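Local structure of alpha-glucosidase (Pseudoalteromonas sp. K8, 5HQA) at residues A[150-155]-A[435-440]; A[453-458]-A[486-491]. The protein hydrolyses alpha-glucosides as a family 97 glycoside hydrolase, with a calcium ion bound in its sugar-binding pocket. One frame throughout, in Å; residues are numbered along the deposited sequence.

Interaction 1 of 2, residues A[150-155]-A[435-440]; sequences WNRYEY and THEPIK. With CA (calcium ion), chain C; AC1 (4,6-dideoxy-4-{[(1S,4R,5S,6S)-4,5,6-trihydroxy-3-(hydroxymethyl)cyclohex-2-en-1-yl]amino}-alpha-D-glucopyranose), chain B.
The calcium site of the glycan pocket is where E154 and E437 converge: E154 OE1 and E437 OE2 each bind the calcium ion at 2.4 Å. E154 reaches it with its chain stretched out (chi2 176°), whereas E437 folds at its second torsion (chi2 75°), which turns its carboxylate to the metal; Y389 is a further polar partner of E437. O3, N4A and O2B of the bound inhibitor unit also coordinate the ion. R152 touches both glutamates. At its edge, NH2 forms a salt bridge with E154 OE2 (2.6 Å) and donates to the ligand O2 at 3.3 Å, while one guanidinium face is covered by E437, with NE 3.6 Å from E437 CG and the R152 and E437 flat groups 89° apart. Water 1 donates to E154 OE1 and accepts from E437 N. Farther along, the Y153 OH receives K440 N at 3.1 Å, and P438 O sits at the ring edge, 3.2 Å from Y153 CE2. With an alanine in place of this tyrosine, K440 N would probably lose its acceptor and a gap would open beside P438 and K440 CB. The contact thus joins the N-terminal beta-sandwich region to a loop following strand 432-435, at the C-terminal strand ends where a TIM barrel carries its active site.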
loop_
_atom_site.group_PDB
_atom_site.type_symbol
_atom_site.label_atom_id
_atom_site.label_comp_id
_atom_site.label_asym_id
_atom_site.label_seq_id
_atom_site.Cartn_x
_atom_site.Cartn_y
_atom_site.Cartn_z
ATOM N N TRP A 150 11.718 -14.351 -5.602
ATOM C CA TRP A 150 10.805 -14.876 -6.608
ATOM C C TRP A 150 9.360 -14.468 -6.344
ATOM O O TRP A 150 8.558 -14.439 -7.291
ATOM C CB TRP A 150 10.909 -16.404 -6.685
ATOM C CG TRP A 150 10.288 -17.101 -5.522
ATOM C CD1 TRP A 150 10.871 -17.369 -4.315
ATOM C CD2 TRP A 150 8.956 -17.617 -5.447
ATOM N NE1 TRP A 150 9.982 -18.019 -3.494
ATOM C CE2 TRP A 150 8.797 -18.182 -4.165
ATOM C CE3 TRP A 150 7.884 -17.652 -6.335
ATOM C CZ2 TRP A 150 7.617 -18.779 -3.755
ATOM C CZ3 TRP A 150 6.700 -18.248 -5.922
ATOM C CH2 TRP A 150 6.577 -18.800 -4.643
ATOM N N ASN A 151 9.011 -14.116 -5.099
ATOM C CA ASN A 151 7.626 -13.774 -4.788
ATOM C C ASN A 151 7.392 -12.281 -4.582
ATOM O O ASN A 151 6.390 -11.908 -3.966
ATOM C CB ASN A 151 7.120 -14.551 -3.567
ATOM C CG ASN A 151 5.699 -15.063 -3.770
ATOM O OD1 ASN A 151 5.324 -15.421 -4.886
ATOM N ND2 ASN A 151 4.900 -15.075 -2.711
ATOM N N ARG A 152 8.270 -11.419 -5.102
ATOM C CA ARG A 152 7.992 -9.966 -5.230
ATOM C C ARG A 152 7.818 -9.374 -3.831
ATOM O O ARG A 152 8.721 -9.516 -2.989
ATOM C CB ARG A 152 6.797 -9.761 -6.168
ATOM C CG ARG A 152 6.925 -10.370 -7.583
ATOM C CD ARG A 152 5.572 -10.285 -8.322
ATOM N NE ARG A 152 4.520 -10.686 -7.401
ATOM C CZ ARG A 152 4.135 -11.935 -7.205
ATOM N NH1 ARG A 152 4.669 -12.916 -7.910
ATOM N NH2 ARG A 152 3.201 -12.197 -6.310
ATOM N N TYR A 153 6.705 -8.695 -3.538
ATOM C CA TYR A 153 6.463 -8.142 -2.212
ATOM C C TYR A 153 5.739 -9.114 -1.294
ATOM O O TYR A 153 5.518 -8.785 -0.122
ATOM C CB TYR A 153 5.630 -6.853 -2.297
ATOM C CG TYR A 153 6.210 -5.736 -3.137
ATOM C CD1 TYR A 153 7.408 -5.110 -2.781
ATOM C CD2 TYR A 153 5.530 -5.268 -4.261
ATOM C CE1 TYR A 153 7.931 -4.061 -3.550
ATOM C CE2 TYR A 153 6.035 -4.227 -5.031
ATOM C CZ TYR A 153 7.235 -3.631 -4.671
ATOM O OH TYR A 153 7.726 -2.604 -5.447
ATOM N N GLU A 154 5.343 -10.286 -1.793
ATOM C CA GLU A 154 4.461 -11.178 -1.037
ATOM C C GLU A 154 5.292 -12.127 -0.170
ATOM O O GLU A 154 5.447 -13.320 -0.447
ATOM C CB GLU A 154 3.526 -11.924 -1.986
ATOM C CG GLU A 154 2.445 -11.009 -2.583
ATOM C CD GLU A 154 1.561 -11.706 -3.620
ATOM O OE1 GLU A 154 0.468 -11.178 -3.928
ATOM O OE2 GLU A 154 1.964 -12.773 -4.132
ATOM N N TYR A 155 5.825 -11.562 0.916
ATOM C CA TYR A 155 6.590 -12.294 1.918
ATOM C C TYR A 155 6.087 -11.927 3.304
ATOM O O TYR A 155 5.603 -10.813 3.520
ATOM C CB TYR A 155 8.086 -11.955 1.841
ATOM C CG TYR A 155 8.769 -12.546 0.641
ATOM C CD1 TYR A 155 9.298 -13.830 0.696
ATOM C CD2 TYR A 155 8.875 -11.832 -0.553
ATOM C CE1 TYR A 155 9.931 -14.394 -0.408
ATOM C CE2 TYR A 155 9.500 -12.388 -1.662
ATOM C CZ TYR A 155 10.027 -13.673 -1.581
ATOM O OH TYR A 155 10.655 -14.246 -2.663
ATOM N N THR A 435 -4.595 -2.476 -8.195
ATOM C CA THR A 435 -3.505 -3.219 -8.832
ATOM C C THR A 435 -2.996 -4.323 -7.916
ATOM O O THR A 435 -2.446 -4.035 -6.846
ATOM C CB THR A 435 -2.334 -2.303 -9.183
ATOM O OG1 THR A 435 -2.802 -1.160 -9.903
ATOM C CG2 THR A 435 -1.307 -3.062 -10.041
ATOM N N HIS A 436 -3.121 -5.577 -8.350
ATOM C CA HIS A 436 -2.437 -6.674 -7.674
ATOM C C HIS A 436 -1.136 -7.009 -8.396
ATOM O O HIS A 436 -1.003 -6.785 -9.602
ATOM C CB HIS A 436 -3.348 -7.903 -7.555
ATOM C CG HIS A 436 -4.389 -7.747 -6.486
ATOM N ND1 HIS A 436 -4.712 -8.748 -5.594
ATOM C CD2 HIS A 436 -5.150 -6.676 -6.142
ATOM C CE1 HIS A 436 -5.638 -8.306 -4.758
ATOM N NE2 HIS A 436 -5.928 -7.056 -5.077
ATOM N N GLU A 437 -0.174 -7.541 -7.637
ATOM C CA GLU A 437 1.224 -7.618 -8.048
ATOM C C GLU A 437 1.666 -6.272 -8.630
ATOM O O GLU A 437 2.038 -6.182 -9.804
ATOM C CB GLU A 437 1.471 -8.753 -9.035
ATOM C CG GLU A 437 1.085 -10.118 -8.460
ATOM C CD GLU A 437 -0.424 -10.317 -8.425
ATOM O OE1 GLU A 437 -1.063 -10.055 -9.464
ATOM O OE2 GLU A 437 -0.980 -10.690 -7.357
ATOM N N PRO A 438 1.635 -5.204 -7.823
ATOM C CA PRO A 438 1.847 -3.849 -8.333
ATOM C C PRO A 438 3.276 -3.395 -8.152
ATOM O O PRO A 438 4.116 -4.140 -7.635
ATOM C CB PRO A 438 0.934 -3.025 -7.428
ATOM C CG PRO A 438 1.184 -3.680 -6.082
ATOM C CD PRO A 438 1.345 -5.178 -6.380
ATOM N N ILE A 439 3.545 -2.153 -8.545
ATOM C CA ILE A 439 4.638 -1.395 -7.946
ATOM C C ILE A 439 4.177 -0.937 -6.568
ATOM O O ILE A 439 2.990 -0.662 -6.348
ATOM C CB ILE A 439 5.034 -0.202 -8.843
ATOM C CG1 ILE A 439 6.170 0.614 -8.215
ATOM C CG2 ILE A 439 3.827 0.723 -9.093
ATOM C CD1 ILE A 439 7.503 -0.129 -8.152
ATOM N N LYS A 440 5.109 -0.871 -5.621
ATOM C CA LYS A 440 4.773 -0.376 -4.290
ATOM C C LYS A 440 4.166 1.021 -4.376
ATOM O O LYS A 440 4.448 1.792 -5.300
ATOM C CB LYS A 440 6.018 -0.356 -3.408
ATOM C CG LYS A 440 7.067 0.653 -3.899
ATOM C CD LYS A 440 8.433 0.407 -3.259
ATOM C CE LYS A 440 9.447 1.420 -3.776
ATOM N NZ LYS A 440 10.816 1.223 -3.203
HETATM CA CA CA C . -1.536 -11.687 -5.217
HETATM C C1 AC1 B . 0.496 -16.788 -7.078
HETATM O O2 AC1 B . 2.061 -15.241 -6.132
HETATM C C2 AC1 B . 0.821 -15.318 -6.856
HETATM C C4A AC1 B . -6.381 -13.110 -7.769
HETATM C C3 AC1 B . -0.288 -14.606 -6.129
HETATM O O3 AC1 B . 0.079 -13.240 -5.870
HETATM C C4 AC1 B . -1.563 -14.700 -6.924
HETATM N N4A AC1 B . -2.641 -13.785 -6.434
HETATM C C5 AC1 B . -1.916 -16.167 -6.734
HETATM O O5 AC1 B . -0.931 -16.978 -7.500
HETATM C C6 AC1 B . -3.295 -16.547 -7.177
HETATM C C1B AC1 B . -3.308 -12.960 -7.504
HETATM C C2B AC1 B . -4.422 -11.927 -6.815
HETATM O O2B AC1 B . -3.772 -11.246 -5.742
HETATM C C3B AC1 B . -5.587 -12.613 -6.431
HETATM O O3B AC1 B . -6.504 -11.793 -5.664
HETATM O O4 AC1 B . -7.486 -13.916 -7.409
HETATM C C5B AC1 B . -5.538 -13.836 -8.690
HETATM C C7B AC1 B . -3.922 -13.717 -8.543
HETATM C C6B AC1 B . -6.130 -14.167 -10.070
HETATM O O6B AC1 B . -6.168 -12.987 -10.809
HETATM O O HOH W 1 0.397 -8.161 -4.834
#

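Interaction 2 of 2, residues A[453-458]-A[486-491]; sequences TREGAR and GPMDFT. With CA (calcium ion), chain C; AC1 (4,6-dideoxy-4-{[(1S,4R,5S,6S)-4,5,6-trihydroxy-3-(hydroxymethyl)cyclohex-2-en-1-yl]amino}-alpha-D-glucopyranose), chain B.
F490 and R454 supply the flat groups here. The F490 ring meets R458 O obliquely, its CE1 3.8 Å from that oxygen, and the ring also touches I475 and L478 of helix 474-478. The R454 guanidinium holds water 2 at its edge and in its plane: R454 NE donates to it at 3.0 Å, and the water passes a hydrogen to P487 O at 2.9 Å, while R454 NH1 bonds to I439 O. These residues belong to the parallel TIM-barrel domain. Strand 451-454 is an outermost strand of the parallel sheet, and 486-491 runs beside it; since M488 pairs with Y524 through the backbone and T453 touches I527, the loop probably helps bridge to strand 527-529 and close the barrel.

The direct backbone link is D489 N to R454 O, 2.9 Å long and fairly straight (165°), although the donor stands 42° out of the carbonyl plane. The same oxygen receives a CA-H...O contact from M488 CA at 3.2 Å. R454 N, in contrast, is buried without a partner. T453 sets its CG2 methyl across D489 CB, and its hydroxyl has its stronger partner in S525. M488 is stretched throughout, with CG anti to the backbone N (chi1 176°), which carries CE along 453-458 until it rests 3.7 Å from A457 CB. The D489 carboxylate is held by Y266 and H436. Water 3 lies between E455 OE2 and D489 O, though acceptors in its reach outnumber its protons. The other oxygen, E455 OE1, delivered by an extended chain, binds the calcium ion at 2.3 Å.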
loop_
_atom_site.group_PDB
_atom_site.type_symbol
_atom_site.label_atom_id
_atom_site.label_comp_id
_atom_site.label_asym_id
_atom_site.label_seq_id
_atom_site.Cartn_x
_atom_site.Cartn_y
_atom_site.Cartn_z
ATOM N N THR A 453 -6.172 1.698 -4.857
ATOM C CA THR A 453 -5.580 0.769 -3.907
ATOM C C THR A 453 -4.715 -0.229 -4.675
ATOM O O THR A 453 -4.660 -0.220 -5.909
ATOM C CB THR A 453 -6.672 0.081 -3.070
ATOM O OG1 THR A 453 -6.082 -0.546 -1.922
ATOM C CG2 THR A 453 -7.439 -0.969 -3.897
ATOM N N ARG A 454 -4.022 -1.081 -3.926
ATOM C CA ARG A 454 -3.191 -2.117 -4.525
ATOM C C ARG A 454 -2.928 -3.191 -3.483
ATOM O O ARG A 454 -3.208 -3.017 -2.296
ATOM C CB ARG A 454 -1.870 -1.543 -5.052
ATOM C CG ARG A 454 -0.849 -1.216 -3.953
ATOM C CD ARG A 454 0.210 -0.255 -4.491
ATOM N NE ARG A 454 -0.409 1.002 -4.902
ATOM C CZ ARG A 454 0.000 1.746 -5.924
ATOM N NH1 ARG A 454 1.044 1.363 -6.661
ATOM N NH2 ARG A 454 -0.638 2.881 -6.211
ATOM N N GLU A 455 -2.377 -4.307 -3.947
ATOM C CA GLU A 455 -1.995 -5.367 -3.023
ATOM C C GLU A 455 -0.532 -5.157 -2.618
ATOM O O GLU A 455 -0.253 -4.335 -1.737
ATOM C CB GLU A 455 -2.247 -6.737 -3.659
ATOM C CG GLU A 455 -2.202 -7.890 -2.680
ATOM C CD GLU A 455 -2.538 -9.213 -3.353
ATOM O OE1 GLU A 455 -1.837 -9.593 -4.318
ATOM O OE2 GLU A 455 -3.520 -9.857 -2.928
ATOM N N GLY A 456 0.411 -5.855 -3.244
ATOM C CA GLY A 456 1.819 -5.557 -2.959
ATOM C C GLY A 456 2.290 -5.950 -1.571
ATOM O O GLY A 456 3.122 -5.246 -0.967
ATOM N N ALA A 457 1.782 -7.070 -1.060
ATOM C CA ALA A 457 2.045 -7.660 0.246
ATOM C C ALA A 457 1.182 -8.911 0.315
ATOM O O ALA A 457 0.259 -9.085 -0.489
ATOM C CB ALA A 457 1.703 -6.706 1.406
ATOM N N ARG A 458 1.478 -9.778 1.278
ATOM C CA ARG A 458 0.619 -10.935 1.500
ATOM C C ARG A 458 -0.699 -10.491 2.127
ATOM O O ARG A 458 -0.716 -9.945 3.237
ATOM C CB ARG A 458 1.322 -11.951 2.392
ATOM C CG ARG A 458 2.388 -12.754 1.658
ATOM C CD ARG A 458 3.149 -13.682 2.609
ATOM N NE ARG A 458 2.271 -14.624 3.310
ATOM C CZ ARG A 458 2.456 -15.942 3.356
ATOM N NH1 ARG A 458 3.487 -16.507 2.732
ATOM N NH2 ARG A 458 1.607 -16.702 4.039
ATOM N N GLY A 486 0.767 3.286 1.839
ATOM C CA GLY A 486 -0.549 3.694 1.385
ATOM C C GLY A 486 -1.561 2.562 1.487
ATOM O O GLY A 486 -1.275 1.503 2.060
ATOM N N PRO A 487 -2.758 2.757 0.917
ATOM C CA PRO A 487 -3.845 1.778 1.117
ATOM C C PRO A 487 -3.521 0.400 0.553
ATOM O O PRO A 487 -2.755 0.251 -0.402
ATOM C CB PRO A 487 -5.039 2.411 0.386
ATOM C CG PRO A 487 -4.445 3.467 -0.524
ATOM C CD PRO A 487 -3.212 3.957 0.189
ATOM N N MET A 488 -4.124 -0.625 1.157
ATOM C CA MET A 488 -3.929 -1.991 0.696
ATOM C C MET A 488 -5.266 -2.691 0.559
ATOM O O MET A 488 -6.104 -2.615 1.463
ATOM C CB MET A 488 -3.041 -2.792 1.643
ATOM C CG MET A 488 -2.905 -4.254 1.208
ATOM S SD MET A 488 -1.967 -5.239 2.378
ATOM C CE MET A 488 -1.983 -6.849 1.566
ATOM N N ASP A 489 -5.448 -3.380 -0.569
ATOM C CA ASP A 489 -6.581 -4.279 -0.803
ATOM C C ASP A 489 -6.247 -5.633 -0.173
ATOM O O ASP A 489 -5.761 -6.557 -0.827
ATOM C CB ASP A 489 -6.846 -4.404 -2.304
ATOM C CG ASP A 489 -8.098 -5.228 -2.634
ATOM O OD1 ASP A 489 -9.141 -5.054 -1.951
ATOM O OD2 ASP A 489 -8.042 -6.035 -3.606
ATOM N N PHE A 490 -6.510 -5.745 1.138
ATOM C CA PHE A 490 -6.189 -6.960 1.893
ATOM C C PHE A 490 -7.242 -8.055 1.726
ATOM O O PHE A 490 -6.936 -9.239 1.935
ATOM C CB PHE A 490 -6.031 -6.612 3.383
ATOM C CG PHE A 490 -5.612 -7.780 4.242
ATOM C CD1 PHE A 490 -4.266 -8.068 4.430
ATOM C CD2 PHE A 490 -6.566 -8.594 4.852
ATOM C CE1 PHE A 490 -3.872 -9.156 5.207
ATOM C CE2 PHE A 490 -6.184 -9.690 5.631
ATOM C CZ PHE A 490 -4.833 -9.970 5.805
ATOM N N THR A 491 -8.459 -7.682 1.320
ATOM C CA THR A 491 -9.696 -8.471 1.289
ATOM C C THR A 491 -9.971 -9.080 2.667
ATOM O O THR A 491 -9.877 -10.299 2.850
ATOM C CB THR A 491 -9.681 -9.542 0.179
ATOM O OG1 THR A 491 -8.843 -10.648 0.528
ATOM C CG2 THR A 491 -9.201 -8.950 -1.150
HETATM CA CA CA C . -1.536 -11.687 -5.217
HETATM C C1 AC1 B . 0.496 -16.788 -7.078
HETATM O O2 AC1 B . 2.061 -15.241 -6.132
HETATM C C2 AC1 B . 0.821 -15.318 -6.856
HETATM C C4A AC1 B . -6.381 -13.110 -7.769
HETATM C C3 AC1 B . -0.288 -14.606 -6.129
HETATM O O3 AC1 B . 0.079 -13.240 -5.870
HETATM C C4 AC1 B . -1.563 -14.700 -6.924
HETATM N N4A AC1 B . -2.641 -13.785 -6.434
HETATM C C5 AC1 B . -1.916 -16.167 -6.734
HETATM O O5 AC1 B . -0.931 -16.978 -7.500
HETATM C C6 AC1 B . -3.295 -16.547 -7.177
HETATM C C1B AC1 B . -3.308 -12.960 -7.504
HETATM C C2B AC1 B . -4.422 -11.927 -6.815
HETATM O O2B AC1 B . -3.772 -11.246 -5.742
HETATM C C3B AC1 B . -5.587 -12.613 -6.431
HETATM O O3B AC1 B . -6.504 -11.793 -5.664
HETATM O O4 AC1 B . -7.486 -13.916 -7.409
HETATM C C5B AC1 B . -5.538 -13.836 -8.690
HETATM C C7B AC1 B . -3.922 -13.717 -8.543
HETATM C C6B AC1 B . -6.130 -14.167 -10.070
HETATM O O6B AC1 B . -6.168 -12.987 -10.809
HETATM O O HOH W 2 -2.270 1.848 -2.762
HETATM O O HOH W 3 -4.751 -9.155 -0.621
#

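Interactions 1 and 2 lie with centres about 9 Å apart and meet at the calcium ion, whose protein ligands E154 and E437 come from interaction 1 and E455 from interaction 2, with E461 as the fourth. E154 OE1 and E455 OE1 stand 2.8 Å apart, a closeness of like groups explained by the shared metal. H436 joins the two contacts a second way: its NE2 lies 2.8 Å from D489 OD2, a probable hydrogen bond, while its ND1 donates to the inhibitor O2B at 2.7 Å. D489 thus probably acts from the second shell, helping to orient the imidazole whose ND1 holds the ligand. Backbone bonds from T435 to T453 and E455 align the adjacent strands.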